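Local coordinates for protein dihydrodipicolinate synthase (Bacillus anthracis, PDB 1XKY) that probably catalyses the condensation of pyruvate with aspartate semialdehyde, the step that commits carbon to lysine biosynthesis, at residues E58-L62 / S276-L281; V108-V114 / L139-Y144; L246-V250 / V295-P300. One frame throughout, in Å; residues are numbered along the deposited sequence.

In the fold
From the N terminus, the chain runs through the barrel's second strand and reaches 58-62, the first half of contact 1, whose partner 276-281 comes only after the barrel is complete. That contact therefore closes a very long loop and ties a loop of the barrel to the segment between two late helices. Contact 2 closes within that span: 108-114 and 139-144 carry the fourth and fifth barrel strands with one helix between them. Contact 3 opens later, at 246-250, and its second half, 295-300, follows 276-281, so contacts 1 and 3 cross along the chain. It joins helix 237-253 to the residues at and after helix 286-297, near the C terminus, in the helical region after the barrel.

Contact 1. Residues E58-L62 / S276-L281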
loop_
_atom_site.group_PDB
_atom_site.type_symbol
_atom_site.label_atom_id
_atom_site.label_comp_id
_atom_site.label_asym_id
_atom_site.label_seq_id
_atom_site.Cartn_x
_atom_site.Cartn_y
_atom_site.Cartn_z
ATOM N N GLU A 58 20.014 7.479 16.676
ATOM C CA GLU A 58 19.506 6.457 17.587
ATOM C C GLU A 58 18.800 7.022 18.816
ATOM O O GLU A 58 18.874 6.454 19.907
ATOM C CB GLU A 58 20.625 5.474 17.967
ATOM C CG GLU A 58 20.995 4.554 16.816
ATOM C CD GLU A 58 22.235 3.718 17.092
ATOM O OE1 GLU A 58 23.334 4.122 16.633
ATOM O OE2 GLU A 58 22.101 2.661 17.757
ATOM N N SER A 59 18.034 8.091 18.608
ATOM C CA SER A 59 17.207 8.681 19.670
ATOM C C SER A 59 16.384 7.663 20.484
ATOM O O SER A 59 16.266 7.824 21.694
ATOM C CB SER A 59 16.277 9.781 19.112
ATOM O OG SER A 59 15.238 9.268 18.290
ATOM N N PRO A 60 15.820 6.616 19.838
ATOM C CA PRO A 60 15.000 5.688 20.640
ATOM C C PRO A 60 15.723 4.981 21.786
ATOM O O PRO A 60 15.077 4.619 22.775
ATOM C CB PRO A 60 14.523 4.653 19.605
ATOM C CG PRO A 60 14.653 5.339 18.299
ATOM C CD PRO A 60 15.851 6.204 18.424
ATOM N N THR A 61 17.034 4.769 21.649
ATOM C CA THR A 61 17.821 4.046 22.653
ATOM C C THR A 61 18.718 4.933 23.528
ATOM O O THR A 61 19.431 4.420 24.396
ATOM C CB THR A 61 18.676 2.949 21.993
ATOM O OG1 THR A 61 19.429 3.510 20.908
ATOM C CG2 THR A 61 17.771 1.826 21.473
ATOM N N LEU A 62 18.684 6.250 23.318
ATOM C CA LEU A 62 19.393 7.176 24.198
ATOM C C LEU A 62 18.474 7.585 25.355
ATOM O O LEU A 62 17.288 7.820 25.160
ATOM C CB LEU A 62 19.853 8.426 23.449
ATOM C CG LEU A 62 20.763 8.291 22.223
ATOM C CD1 LEU A 62 20.921 9.648 21.571
ATOM C CD2 LEU A 62 22.126 7.693 22.560
ATOM N N SER A 276 29.307 0.614 17.098
ATOM C CA SER A 276 28.167 -0.177 16.682
ATOM C C SER A 276 26.840 0.496 17.058
ATOM O O SER A 276 26.786 1.717 17.204
ATOM C CB SER A 276 28.270 -1.565 17.297
ATOM O OG SER A 276 27.463 -2.467 16.582
ATOM N N VAL A 277 25.790 -0.314 17.205
ATOM C CA VAL A 277 24.433 0.157 17.453
ATOM C C VAL A 277 23.847 -0.525 18.675
ATOM O O VAL A 277 24.362 -1.546 19.137
ATOM C CB VAL A 277 23.491 -0.097 16.241
ATOM C CG1 VAL A 277 23.817 0.858 15.098
ATOM C CG2 VAL A 277 23.542 -1.576 15.790
ATOM N N ARG A 278 22.769 0.052 19.199
ATOM C CA ARG A 278 22.103 -0.509 20.377
ATOM C C ARG A 278 20.863 -1.279 19.975
ATOM O O ARG A 278 20.134 -0.857 19.085
ATOM C CB ARG A 278 21.717 0.596 21.351
ATOM C CG ARG A 278 22.900 1.322 21.933
ATOM C CD ARG A 278 22.464 2.310 22.968
ATOM N NE ARG A 278 23.578 3.072 23.514
ATOM C CZ ARG A 278 23.438 4.072 24.382
ATOM N NH1 ARG A 278 22.231 4.436 24.790
ATOM N NH2 ARG A 278 24.504 4.719 24.842
ATOM N N LEU A 279 20.634 -2.400 20.651
ATOM C CA LEU A 279 19.429 -3.203 20.466
ATOM C C LEU A 279 18.163 -2.338 20.606
ATOM O O LEU A 279 18.101 -1.480 21.487
ATOM C CB LEU A 279 19.410 -4.367 21.468
ATOM C CG LEU A 279 20.293 -5.583 21.156
ATOM C CD1 LEU A 279 20.469 -6.466 22.386
ATOM C CD2 LEU A 279 19.705 -6.394 20.008
ATOM N N PRO A 280 17.142 -2.580 19.759
ATOM C CA PRO A 280 16.942 -3.727 18.850
ATOM C C PRO A 280 17.694 -3.724 17.506
ATOM O O PRO A 280 17.467 -4.625 16.684
ATOM C CB PRO A 280 15.428 -3.707 18.597
ATOM C CG PRO A 280 15.046 -2.275 18.689
ATOM C CD PRO A 280 16.029 -1.616 19.674
ATOM N N LEU A 281 18.575 -2.747 17.281
ATOM C CA LEU A 281 19.412 -2.744 16.081
ATOM C C LEU A 281 20.622 -3.646 16.315
ATOM O O LEU A 281 21.062 -3.816 17.452
ATOM C CB LEU A 281 19.860 -1.322 15.713
ATOM C CG LEU A 281 18.751 -0.272 15.546
ATOM C CD1 LEU A 281 19.328 1.071 15.195
ATOM C CD2 LEU A 281 17.739 -0.701 14.508
HETATM O O HOH W 1 19.700 1.785 18.493
#
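Arg278 and Thr61 run past each other in opposite directions, and Glu58 reaches across beside them to the backbone of the facing loop. Arg278 is extended from CG to NE, a length that carries its guanidinium beyond the threonine side chain to the main chain: NH1 gives a bond to Thr61 O at 2.8 Å. The oxygen lies close to the guanidinium plane, but the bond is bent (133° at the hydrogen) and NH1 stands above the carbonyl plane. Leu62 CD2 lies over one face of the guanidinium, 3.9 Å from NH1.

Glu58 suits its place because a carboxylate can serve several donors. Its OE2 accepts Arg278 N at 3.1 Å in a nearly straight bond, while OE1 forms a salt bridge with Lys264; Val277, crossing at about a right angle, lays CG1 against OE1 at 3.6 Å. A water bridges the two loops, donating to Glu58 OE2 (2.7 Å) and to Arg278 O and accepting from Thr61 OG1. With chi1 of Thr61 at 51°, its hydroxyl turns to this water and its methyl CG2 lies 3.3 Å from Leu279 O, the carbonyl oxygen of the cis peptide that leads into Pro280.

Arg278 NH2 is salt-bridged to Glu66 of helix 64-78 and its guanidinium makes a cation-pi contact with Phe24. Residues 58-62 lie in the beta-alpha loop after the second TIM-barrel strand, at the C-terminal end where such enzymes carry their active sites. Lys264 belongs to helix 261-269, so the contact ties this loop to the late helices, and Leu279 and Pro280 also pack on a neighbouring subunit.

Contact 2. Residues V108-V114 / L139-Y144; sequences VDAVMLV and LPVMLY
Strands 110-114 and 141-145 are adjacent parallel strands of the TIM barrel, the fourth and fifth of eight, joined through helix 123-135 as a beta-alpha-beta unit. Residues pair in register from Val111 with Val141 to Val114 with Tyr144. Val111 N bonds to Pro140 O at 3.1 Å, Leu113 N to Met142 O and Met142 N to Val111 O at 2.9 Å each. Tyr144 N to Leu113 O is more bent, 135° at the hydrogen, its donor above the carbonyl plane. Pro140 lacks an N-H but still supplies its carbonyl, while its ring CD lies against Asp109 O.

On the face looking into the barrel, the flexible Met112 bends at chi2 (84°) and chi3, bringing CE to 3.5 Å from Met142 SD, and its own sulfur makes an oblique Met-aromatic contact with Tyr144, SD 5.2 Å from the ring centroid. Val114 lies alongside Tyr144, CG2 3.7 Å from CD2. On the outward face, Val141, branched at CB, suits an extended strand, and the longer Leu113 reaches over to it, CD1 to CG1 3.5 Å.

Leu113 and Leu143 rest on Phe130 of helix 123-135, while Met112 and Tyr144 touch Lys172 of strand 168-173; strand 84-87 borders 110-114 on its other edge.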
loop_
_atom_site.group_PDB
_atom_site.type_symbol
_atom_site.label_atom_id
_atom_site.label_comp_id
_atom_site.label_asym_id
_atom_site.label_seq_id
_atom_site.Cartn_x
_atom_site.Cartn_y
_atom_site.Cartn_z
ATOM N N VAL A 108 21.654 24.748 22.042
ATOM C CA VAL A 108 21.396 24.338 20.656
ATOM C C VAL A 108 20.726 25.513 19.924
ATOM O O VAL A 108 20.223 26.447 20.551
ATOM C CB VAL A 108 20.524 23.055 20.547
ATOM C CG1 VAL A 108 21.160 21.900 21.308
ATOM C CG2 VAL A 108 19.081 23.303 21.020
ATOM N N ASP A 109 20.731 25.472 18.599
ATOM C CA ASP A 109 20.229 26.585 17.797
ATOM C C ASP A 109 18.781 26.412 17.339
ATOM O O ASP A 109 18.124 27.385 16.964
ATOM C CB ASP A 109 21.146 26.786 16.596
ATOM C CG ASP A 109 22.571 27.080 17.014
ATOM O OD1 ASP A 109 23.436 26.195 16.852
ATOM O OD2 ASP A 109 22.812 28.189 17.549
ATOM N N ALA A 110 18.305 25.171 17.364
ATOM C CA ALA A 110 16.970 24.831 16.921
ATOM C C ALA A 110 16.631 23.440 17.411
ATOM O O ALA A 110 17.507 22.706 17.898
ATOM C CB ALA A 110 16.896 24.871 15.397
ATOM N N VAL A 111 15.363 23.061 17.265
ATOM C CA VAL A 111 14.950 21.703 17.580
ATOM C C VAL A 111 14.183 21.078 16.413
ATOM O O VAL A 111 13.525 21.782 15.645
ATOM C CB VAL A 111 14.128 21.628 18.899
ATOM C CG1 VAL A 111 14.974 22.063 20.079
ATOM C CG2 VAL A 111 12.849 22.453 18.807
ATOM N N MET A 112 14.316 19.755 16.289
ATOM C CA MET A 112 13.580 18.957 15.315
ATOM C C MET A 112 12.465 18.225 16.049
ATOM O O MET A 112 12.721 17.554 17.054
ATOM C CB MET A 112 14.513 17.936 14.648
ATOM C CG MET A 112 13.868 17.063 13.571
ATOM S SD MET A 112 13.813 17.865 11.961
ATOM C CE MET A 112 15.433 17.476 11.314
ATOM N N LEU A 113 11.240 18.346 15.531
ATOM C CA LEU A 113 10.059 17.705 16.116
ATOM C C LEU A 113 9.403 16.750 15.109
ATOM O O LEU A 113 8.805 17.182 14.120
ATOM C CB LEU A 113 9.051 18.779 16.556
ATOM C CG LEU A 113 9.556 19.860 17.528
ATOM C CD1 LEU A 113 8.423 20.813 17.883
ATOM C CD2 LEU A 113 10.137 19.257 18.799
ATOM N N VAL A 114 9.519 15.452 15.378
ATOM C CA VAL A 114 8.962 14.416 14.523
ATOM C C VAL A 114 7.449 14.244 14.733
ATOM O O VAL A 114 6.942 14.443 15.830
ATOM C CB VAL A 114 9.717 13.060 14.751
ATOM C CG1 VAL A 114 9.323 12.417 16.086
ATOM C CG2 VAL A 114 9.497 12.112 13.584
ATOM N N LEU A 139 13.433 29.040 20.563
ATOM C CA LEU A 139 14.229 28.522 19.454
ATOM C C LEU A 139 13.400 28.223 18.216
ATOM O O LEU A 139 12.221 27.882 18.320
ATOM C CB LEU A 139 14.960 27.245 19.878
ATOM C CG LEU A 139 16.113 27.401 20.871
ATOM C CD1 LEU A 139 16.793 26.058 21.048
ATOM C CD2 LEU A 139 17.102 28.444 20.403
ATOM N N PRO A 140 14.024 28.352 17.030
ATOM C CA PRO A 140 13.416 27.888 15.796
ATOM C C PRO A 140 13.101 26.386 15.825
ATOM O O PRO A 140 13.829 25.592 16.460
ATOM C CB PRO A 140 14.482 28.190 14.735
ATOM C CG PRO A 140 15.345 29.217 15.333
ATOM C CD PRO A 140 15.343 28.966 16.791
ATOM N N VAL A 141 12.024 26.017 15.137
ATOM C CA VAL A 141 11.542 24.643 15.085
ATOM C C VAL A 141 11.462 24.146 13.634
ATOM O O VAL A 141 10.924 24.834 12.752
ATOM C CB VAL A 141 10.142 24.523 15.743
ATOM C CG1 VAL A 141 9.534 23.140 15.504
ATOM C CG2 VAL A 141 10.223 24.831 17.220
ATOM N N MET A 142 11.999 22.947 13.409
ATOM C CA MET A 142 11.859 22.228 12.151
ATOM C C MET A 142 10.973 21.012 12.415
ATOM O O MET A 142 11.251 20.200 13.302
ATOM C CB MET A 142 13.223 21.788 11.606
ATOM C CG MET A 142 13.163 21.006 10.281
ATOM S SD MET A 142 14.779 20.493 9.614
ATOM C CE MET A 142 15.390 22.031 8.956
ATOM N N LEU A 143 9.892 20.909 11.646
ATOM C CA LEU A 143 9.023 19.748 11.680
ATOM C C LEU A 143 9.656 18.602 10.892
ATOM O O LEU A 143 10.443 18.825 9.972
ATOM C CB LEU A 143 7.665 20.096 11.075
ATOM C CG LEU A 143 6.873 21.254 11.672
ATOM C CD1 LEU A 143 5.625 21.478 10.839
ATOM C CD2 LEU A 143 6.510 20.996 13.119
ATOM N N TYR A 144 9.297 17.374 11.246
ATOM C CA TYR A 144 9.813 16.201 10.562
ATOM C C TYR A 144 8.654 15.281 10.200
ATOM O O TYR A 144 8.049 14.645 11.072
ATOM C CB TYR A 144 10.857 15.510 11.449
ATOM C CG TYR A 144 11.547 14.283 10.880
ATOM C CD1 TYR A 144 11.460 13.938 9.529
ATOM C CD2 TYR A 144 12.344 13.489 11.706
ATOM C CE1 TYR A 144 12.118 12.821 9.030
ATOM C CE2 TYR A 144 13.003 12.372 11.216
ATOM C CZ TYR A 144 12.887 12.043 9.881
ATOM O OH TYR A 144 13.551 10.935 9.403
#

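Contact 3. Residues L246-V250 / V295-P300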
loop_
_atom_site.group_PDB
_atom_site.type_symbol
_atom_site.label_atom_id
_atom_site.label_comp_id
_atom_site.label_asym_id
_atom_site.label_seq_id
_atom_site.Cartn_x
_atom_site.Cartn_y
_atom_site.Cartn_z
ATOM N N LEU A 246 24.977 8.720 -8.586
ATOM C CA LEU A 246 25.836 8.235 -7.509
ATOM C C LEU A 246 25.127 8.327 -6.157
ATOM O O LEU A 246 25.134 7.373 -5.389
ATOM C CB LEU A 246 27.136 9.050 -7.466
ATOM C CG LEU A 246 28.155 8.689 -6.375
ATOM C CD1 LEU A 246 28.661 7.279 -6.572
ATOM C CD2 LEU A 246 29.313 9.678 -6.377
ATOM N N LEU A 247 24.524 9.478 -5.877
ATOM C CA LEU A 247 23.832 9.712 -4.612
ATOM C C LEU A 247 22.753 8.653 -4.367
ATOM O O LEU A 247 22.693 8.056 -3.287
ATOM C CB LEU A 247 23.233 11.124 -4.593
ATOM C CG LEU A 247 22.415 11.565 -3.369
ATOM C CD1 LEU A 247 23.178 11.351 -2.075
ATOM C CD2 LEU A 247 22.037 13.024 -3.534
ATOM N N VAL A 248 21.941 8.394 -5.388
ATOM C CA VAL A 248 20.856 7.405 -5.311
ATOM C C VAL A 248 21.404 6.009 -5.021
ATOM O O VAL A 248 20.887 5.292 -4.164
ATOM C CB VAL A 248 20.023 7.368 -6.628
ATOM C CG1 VAL A 248 19.049 6.187 -6.634
ATOM C CG2 VAL A 248 19.270 8.678 -6.824
ATOM N N ARG A 249 22.455 5.647 -5.740
ATOM C CA ARG A 249 23.107 4.349 -5.603
ATOM C C ARG A 249 23.676 4.181 -4.194
ATOM O O ARG A 249 23.409 3.187 -3.509
ATOM C CB ARG A 249 24.230 4.254 -6.634
ATOM C CG ARG A 249 24.694 2.867 -6.952
ATOM C CD ARG A 249 25.262 2.823 -8.370
ATOM N NE ARG A 249 26.373 3.756 -8.556
ATOM C CZ ARG A 249 27.599 3.560 -8.076
ATOM N NH1 ARG A 249 27.879 2.481 -7.355
ATOM N NH2 ARG A 249 28.551 4.453 -8.304
ATOM N N VAL A 250 24.461 5.165 -3.768
ATOM C CA VAL A 250 25.073 5.137 -2.441
ATOM C C VAL A 250 24.008 5.098 -1.337
ATOM O O VAL A 250 24.106 4.307 -0.384
ATOM C CB VAL A 250 26.042 6.330 -2.254
ATOM C CG1 VAL A 250 26.455 6.506 -0.782
ATOM C CG2 VAL A 250 27.268 6.138 -3.149
ATOM N N VAL A 295 29.670 -1.572 -2.791
ATOM C CA VAL A 295 29.111 -0.298 -3.253
ATOM C C VAL A 295 30.050 0.855 -2.872
ATOM O O VAL A 295 30.387 1.691 -3.712
ATOM C CB VAL A 295 27.680 -0.033 -2.713
ATOM C CG1 VAL A 295 27.130 1.279 -3.282
ATOM C CG2 VAL A 295 26.752 -1.185 -3.068
ATOM N N MET A 296 30.499 0.875 -1.620
ATOM C CA MET A 296 31.433 1.906 -1.153
ATOM C C MET A 296 32.699 1.970 -2.008
ATOM O O MET A 296 33.206 3.062 -2.306
ATOM C CB MET A 296 31.813 1.664 0.314
ATOM C CG MET A 296 30.683 1.913 1.317
ATOM S SD MET A 296 29.914 3.551 1.185
ATOM C CE MET A 296 31.276 4.654 1.601
ATOM N N GLN A 297 33.205 0.800 -2.399
ATOM C CA GLN A 297 34.410 0.706 -3.232
ATOM C C GLN A 297 34.194 1.199 -4.669
ATOM O O GLN A 297 35.156 1.548 -5.350
ATOM C CB GLN A 297 34.974 -0.725 -3.213
ATOM C CG GLN A 297 35.688 -1.037 -1.903
ATOM C CD GLN A 297 36.161 -2.488 -1.752
ATOM O OE1 GLN A 297 36.864 -2.809 -0.791
ATOM N NE2 GLN A 297 35.776 -3.362 -2.687
ATOM N N SER A 298 32.940 1.250 -5.114
ATOM C CA SER A 298 32.604 1.800 -6.432
ATOM C C SER A 298 32.462 3.335 -6.473
ATOM O O SER A 298 32.247 3.893 -7.546
ATOM C CB SER A 298 31.321 1.162 -6.965
ATOM O OG SER A 298 30.192 1.573 -6.224
ATOM N N ILE A 299 32.580 4.011 -5.326
ATOM C CA ILE A 299 32.575 5.482 -5.295
ATOM C C ILE A 299 33.886 5.988 -5.905
ATOM O O ILE A 299 34.961 5.582 -5.463
ATOM C CB ILE A 299 32.485 6.043 -3.856
ATOM C CG1 ILE A 299 31.194 5.588 -3.162
ATOM C CG2 ILE A 299 32.567 7.584 -3.866
ATOM C CD1 ILE A 299 31.157 5.936 -1.684
ATOM N N PRO A 300 33.813 6.867 -6.919
ATOM C CA PRO A 300 35.071 7.346 -7.509
ATOM C C PRO A 300 35.948 8.109 -6.520
ATOM O O PRO A 300 35.431 8.917 -5.749
ATOM C CB PRO A 300 34.601 8.280 -8.633
ATOM C CG PRO A 300 33.206 7.879 -8.914
ATOM C CD PRO A 300 32.643 7.458 -7.593
#
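Val250 and Val295 bring the two backbones to 6.8 Å between their CA atoms, and Leu246 CA stands 7.6 Å from Ile299 CA, where helix 237-253 passes the end of helix 286-297. Both belong to the helical region that follows the TIM barrel, as in other dihydrodipicolinate synthases, and the contact holds the last residues of the chain against it. Leucine, valine and isoleucine fill the inner side. Val250 CG2 lies 4.0 Å from Ile299 CG1, the two side chains crossing at about a right angle, and Leu246 and Pro300 reach toward each other, with Leu246 CD1 4.1 Å from Pro300 CD; the rigid proline ring gives a compact apolar edge.

Arg249 is partly exposed, and its long chain also packs on Glu186 of a neighbouring subunit. Although CG is anti to the backbone N, the chain bends at chi3 (58°), which turns the guanidinium toward Ser298. NH1 donates to Ser298 OG at 2.7 Å, with the oxygen almost exactly in the guanidinium plane. A serine is small enough to turn its hydroxyl back on Val295: Ser298 OG donates to Val295 O, in the carbonyl plane on a lone pair, and that oxygen also accepts Ser298 N at 2.9 Å.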